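Local coordinates for protein inorganic pyrophosphatase (Shewanella sp. AS-11, PDB 6LL8) that probably hydrolyses diphosphate to two phosphates with the help of divalent metal ions, as a manganese-dependent family II inorganic pyrophosphatase of the DHH-DHHA2 fold, at residues G8-P12 with M200-K204; G214-L218 with V291-K295. All blocks are in the same frame, centred on the assembly; numbering follows the deposited sequence.

Overall arrangement
Both interactions border the cleft that holds imidodiphosphate, a non-hydrolysed diphosphate analogue, and their centres lie 11 Å apart. Interaction 1 spans the cleft, joining the DHH part, which carries the magnesium ligand His-9, to residues 200-204 of the DHHA2 part. Interaction 2 lies wholly within the DHHA2 part and ties Arg-294, the first residue of helix 294-307, to strand 211-220. Strands 203-208 and 211-220 are sheet neighbours, and Lys-204 O lies 2.8 Å from Ile-215 N, a probable hydrogen bond. A salt bridge of 3.0 Å between Asp-202 OD1 and Arg-294 NH2 links the two interactions. Lys-204, Arg-294 and Lys-295 reach the same ligand, with Lys-204 and Arg-294 sharing its O4.

Interaction 1 of 2, residues G8-P12 with M200-K204; sequences GHKIP and MRDFK. With MG (magnesium ion), chain C; 2PN (imidodiphosphoric acid), chain I.
His-9 and Lys-204 meet at the bound ligand: the lysine's CE lies over one face of the imidazole, a CH-pi contact 3.8 Å from the ring centroid. Extended beyond CG, the lysine carries NZ past that ring to bond O1 of imidodiphosphate at 2.7 Å and also O4. His-9 NE2 binds magnesium at 2.2 Å, an ion that O1, Asp-13 and Asp-73 also bind. The other ring nitrogen, ND1, donates to Lys-10 O (2.9 Å), close to the ring plane, which helps fix the imidazole's rotation.

Ile-11 does the packing: CG2, anti to the backbone N, rests on the carbonyl oxygens of Met-200 and Arg-201, while CD1 makes the apolar contacts with Met-200 CE (3.6 Å) and the edge of the Phe-203 ring. With both branches cut back to an alanine, Met-200 CE would probably lose its neighbour and a gap would open against the two carbonyls.

Water completes the join: one molecule donates to Lys-10 O and Phe-203 O, each at 2.8 Å.

The DHH-family loop between strand 4-7 and helix 14-29 meets the DHHA2 part across the ligand site, at the segment leading into strand 203-208; Phe-203 and Met-200 pack on Leu-240 of helix 230-243.

Interaction 2 of 2, residues G214-L218 with V291-K295; sequences GIGQL and VLSRK. With 2PN (imidodiphosphoric acid), chain I.
Arg-294 lays its CD against CG2 of Ile-215, 3.6 Å away, as the side chains run in opposite directions. With CG anti to the backbone N (chi1 177°) and a bend at chi3, the arginine reaches strand 211-220 with one end of its guanidinium and the ligand with the rest. NH1 makes a weak hydrogen bond to Ile-215 O near the guanidinium plane, and Gln-217 CB lies over one face of the group. NE points almost straight at O4 of imidodiphosphate (2.8 Å, 174°), while NH2 binds O5 at 3.0 Å besides its salt bridge to Asp-202.

Gln-217 reaches the segment before the helix: NE2 donates to Leu-292 O at 3.0 Å from well above the carbonyl plane, and also bonds Thr-254. A water that accepts from Arg-294 N lies within bonding distance of Gln-217 OE1 and O5.

Lys-295 makes three hydrogen bonds to the ligand: backbone N to O6 at 2.9 Å, and the folded-back NZ to O6 and O3. Ser-293 is the N-cap, its OG accepting from Lys-296 N.

Helix 294-307 begins beside the diphosphate analogue and packs Val-299 and Leu-302 on Ile-215 of the mixed sheet, where strand 211-220 runs between 203-208 and 248-255.

Interaction 1 of 2, residues G8-P12 with M200-K204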
# COMPACT_ATOMS: atom_id res chain seq x y z
N GLY A 8 9.22 1.21 3.80
CA GLY A 8 8.20 0.85 2.82
C GLY A 8 8.12 1.80 1.66
O GLY A 8 9.03 2.57 1.39
N HIS A 9 7.03 1.70 0.92
CA HIS A 9 6.94 2.45 -0.34
C HIS A 9 6.83 3.94 -0.13
O HIS A 9 6.29 4.41 0.88
CB HIS A 9 5.85 1.90 -1.27
CG HIS A 9 4.47 1.72 -0.71
ND1 HIS A 9 3.59 2.77 -0.47
CD2 HIS A 9 3.79 0.59 -0.40
CE1 HIS A 9 2.44 2.22 -0.01
NE2 HIS A 9 2.53 0.90 0.05
N LYS A 10 7.22 4.69 -1.16
CA LYS A 10 6.82 6.08 -1.31
C LYS A 10 5.32 6.19 -1.10
O LYS A 10 4.57 5.30 -1.48
CB LYS A 10 7.22 6.59 -2.69
CG LYS A 10 8.68 6.93 -2.89
CD LYS A 10 8.96 7.57 -4.23
CE LYS A 10 10.35 8.15 -4.32
NZ LYS A 10 10.48 8.82 -5.64
N ILE A 11 4.90 7.31 -0.53
CA ILE A 11 3.47 7.52 -0.20
C ILE A 11 3.04 6.35 0.67
O ILE A 11 2.23 5.48 0.31
CB ILE A 11 2.58 7.78 -1.42
CG1 ILE A 11 3.20 8.95 -2.22
CG2 ILE A 11 1.16 8.10 -0.95
CD1 ILE A 11 2.43 9.37 -3.40
N PRO A 12 3.65 6.22 1.85
CA PRO A 12 3.45 5.00 2.65
C PRO A 12 2.01 4.91 3.14
O PRO A 12 1.39 5.89 3.53
CB PRO A 12 4.40 5.19 3.81
CG PRO A 12 4.63 6.66 3.91
CD PRO A 12 4.61 7.15 2.47
N MET A 200 -3.24 12.05 -4.34
CA MET A 200 -1.92 11.58 -3.90
C MET A 200 -1.98 10.77 -2.62
O MET A 200 -0.93 10.28 -2.21
CB MET A 200 -0.97 12.76 -3.70
CG MET A 200 -0.69 13.56 -4.96
SD MET A 200 -0.07 12.62 -6.31
CE MET A 200 1.42 11.99 -5.59
N ARG A 201 -3.12 10.62 -1.99
CA ARG A 201 -3.15 10.00 -0.65
C ARG A 201 -2.67 8.55 -0.69
O ARG A 201 -2.03 8.13 0.28
CB ARG A 201 -4.57 10.05 -0.10
CG ARG A 201 -4.73 9.34 1.23
CD ARG A 201 -5.85 9.89 2.03
NE ARG A 201 -5.52 11.22 2.52
CZ ARG A 201 -6.42 12.04 3.03
NH1 ARG A 201 -7.69 11.68 3.09
NH2 ARG A 201 -6.05 13.24 3.43
N ASP A 202 -3.02 7.81 -1.73
CA ASP A 202 -2.71 6.38 -1.83
C ASP A 202 -2.35 6.10 -3.27
O ASP A 202 -3.09 5.38 -3.97
CB ASP A 202 -3.87 5.55 -1.33
CG ASP A 202 -3.69 4.06 -1.33
OD1 ASP A 202 -2.55 3.61 -1.54
OD2 ASP A 202 -4.72 3.39 -1.01
N PHE A 203 -1.28 6.72 -3.70
CA PHE A 203 -0.88 6.82 -5.11
C PHE A 203 0.43 6.11 -5.33
O PHE A 203 1.34 6.28 -4.52
CB PHE A 203 -0.77 8.30 -5.47
CG PHE A 203 -0.36 8.56 -6.89
CD1 PHE A 203 0.98 8.64 -7.22
CD2 PHE A 203 -1.32 8.70 -7.88
CE1 PHE A 203 1.36 8.88 -8.52
CE2 PHE A 203 -0.92 8.91 -9.20
CZ PHE A 203 0.42 8.99 -9.50
N LYS A 204 0.52 5.36 -6.42
CA LYS A 204 1.74 4.67 -6.81
C LYS A 204 1.99 4.85 -8.30
O LYS A 204 1.06 4.76 -9.10
CB LYS A 204 1.64 3.18 -6.53
CG LYS A 204 1.53 2.85 -5.04
CD LYS A 204 1.33 1.36 -4.81
CE LYS A 204 1.23 1.02 -3.33
NZ LYS A 204 1.03 -0.42 -3.15
MG MG C . 1.23 -0.62 1.01
P1 2PN I . -0.69 -2.32 -0.75
O1 2PN I . 0.51 -1.38 -0.66
O2 2PN I . -1.94 -1.71 -0.16
O3 2PN I . -0.36 -3.67 -0.14
N1 2PN I . -0.96 -2.58 -2.35
P2 2PN I . -2.14 -2.14 -3.41
O4 2PN I . -1.38 -1.53 -4.59
O5 2PN I . -3.03 -1.11 -2.74
O6 2PN I . -2.89 -3.39 -3.81
O HOH W 1 4.02 5.45 -4.21
O HOH W 2 -0.40 4.27 0.03
O HOH W 3 1.31 4.68 -2.09
O HOH W 4 -1.57 5.81 1.73

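Interaction 2 of 2, residues G214-L218 with V291-K295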
# COMPACT_ATOMS: atom_id res chain seq x y z
N GLY A 214 0.48 6.14 -13.36
CA GLY A 214 0.15 6.47 -11.99
C GLY A 214 -1.22 5.95 -11.64
O GLY A 214 -2.16 6.12 -12.42
N ILE A 215 -1.35 5.32 -10.47
CA ILE A 215 -2.65 4.79 -10.02
C ILE A 215 -2.87 5.22 -8.57
O ILE A 215 -2.09 4.80 -7.70
CB ILE A 215 -2.71 3.26 -10.13
CG1 ILE A 215 -2.26 2.78 -11.51
CG2 ILE A 215 -4.11 2.79 -9.76
CD1 ILE A 215 -2.29 1.28 -11.70
N GLY A 216 -3.91 5.99 -8.33
CA GLY A 216 -4.36 6.30 -6.99
C GLY A 216 -5.55 5.46 -6.60
O GLY A 216 -6.22 4.87 -7.46
N GLN A 217 -5.81 5.41 -5.32
CA GLN A 217 -6.99 4.71 -4.79
C GLN A 217 -7.51 5.45 -3.58
O GLN A 217 -6.72 5.92 -2.75
CB GLN A 217 -6.65 3.26 -4.44
CG GLN A 217 -7.88 2.48 -3.97
CD GLN A 217 -7.69 0.99 -3.90
OE1 GLN A 217 -6.59 0.53 -3.60
NE2 GLN A 217 -8.72 0.23 -4.20
N LEU A 218 -8.82 5.55 -3.49
CA LEU A 218 -9.52 6.09 -2.32
C LEU A 218 -10.59 5.09 -1.91
O LEU A 218 -11.67 5.03 -2.52
CB LEU A 218 -10.12 7.45 -2.63
CG LEU A 218 -9.09 8.53 -2.91
CD1 LEU A 218 -9.72 9.70 -3.66
CD2 LEU A 218 -8.42 8.99 -1.63
N VAL A 291 -14.12 -4.91 -7.94
CA VAL A 291 -12.71 -4.52 -7.83
C VAL A 291 -12.48 -3.78 -6.53
O VAL A 291 -13.00 -2.67 -6.30
CB VAL A 291 -12.27 -3.72 -9.06
CG1 VAL A 291 -10.89 -3.13 -8.84
CG2 VAL A 291 -12.30 -4.61 -10.27
N LEU A 292 -11.67 -4.42 -5.69
CA LEU A 292 -11.15 -3.83 -4.44
C LEU A 292 -9.63 -3.65 -4.51
O LEU A 292 -9.13 -2.72 -3.87
CB LEU A 292 -11.50 -4.69 -3.22
CG LEU A 292 -12.97 -4.70 -2.81
CD1 LEU A 292 -13.21 -5.76 -1.73
CD2 LEU A 292 -13.43 -3.33 -2.32
N SER A 293 -8.92 -4.60 -5.10
CA SER A 293 -7.46 -4.73 -4.96
C SER A 293 -6.71 -4.17 -6.17
O SER A 293 -6.87 -4.69 -7.30
CB SER A 293 -7.11 -6.17 -4.82
OG SER A 293 -5.71 -6.36 -4.90
N ARG A 294 -5.85 -3.20 -5.94
CA ARG A 294 -4.98 -2.70 -7.01
C ARG A 294 -3.99 -3.78 -7.42
O ARG A 294 -3.85 -4.08 -8.62
CB ARG A 294 -4.35 -1.39 -6.56
CG ARG A 294 -3.35 -0.79 -7.55
CD ARG A 294 -2.92 0.62 -7.21
NE ARG A 294 -2.47 0.71 -5.84
CZ ARG A 294 -2.54 1.77 -5.06
NH1 ARG A 294 -2.78 2.97 -5.55
NH2 ARG A 294 -2.36 1.63 -3.75
N LYS A 295 -3.29 -4.40 -6.47
CA LYS A 295 -2.23 -5.37 -6.84
C LYS A 295 -2.81 -6.58 -7.57
O LYS A 295 -2.10 -7.14 -8.40
CB LYS A 295 -1.40 -5.84 -5.64
CG LYS A 295 -2.14 -6.77 -4.68
CD LYS A 295 -1.24 -7.37 -3.58
CE LYS A 295 -0.58 -6.36 -2.67
NZ LYS A 295 -1.57 -5.53 -1.93
P1 2PN I . -0.69 -2.32 -0.75
O1 2PN I . 0.51 -1.38 -0.66
O2 2PN I . -1.94 -1.71 -0.16
O3 2PN I . -0.36 -3.67 -0.14
N1 2PN I . -0.96 -2.58 -2.35
P2 2PN I . -2.14 -2.14 -3.41
O4 2PN I . -1.38 -1.53 -4.59
O5 2PN I . -3.03 -1.11 -2.74
O6 2PN I . -2.89 -3.39 -3.81
O HOH W 5 -5.68 -2.01 -3.38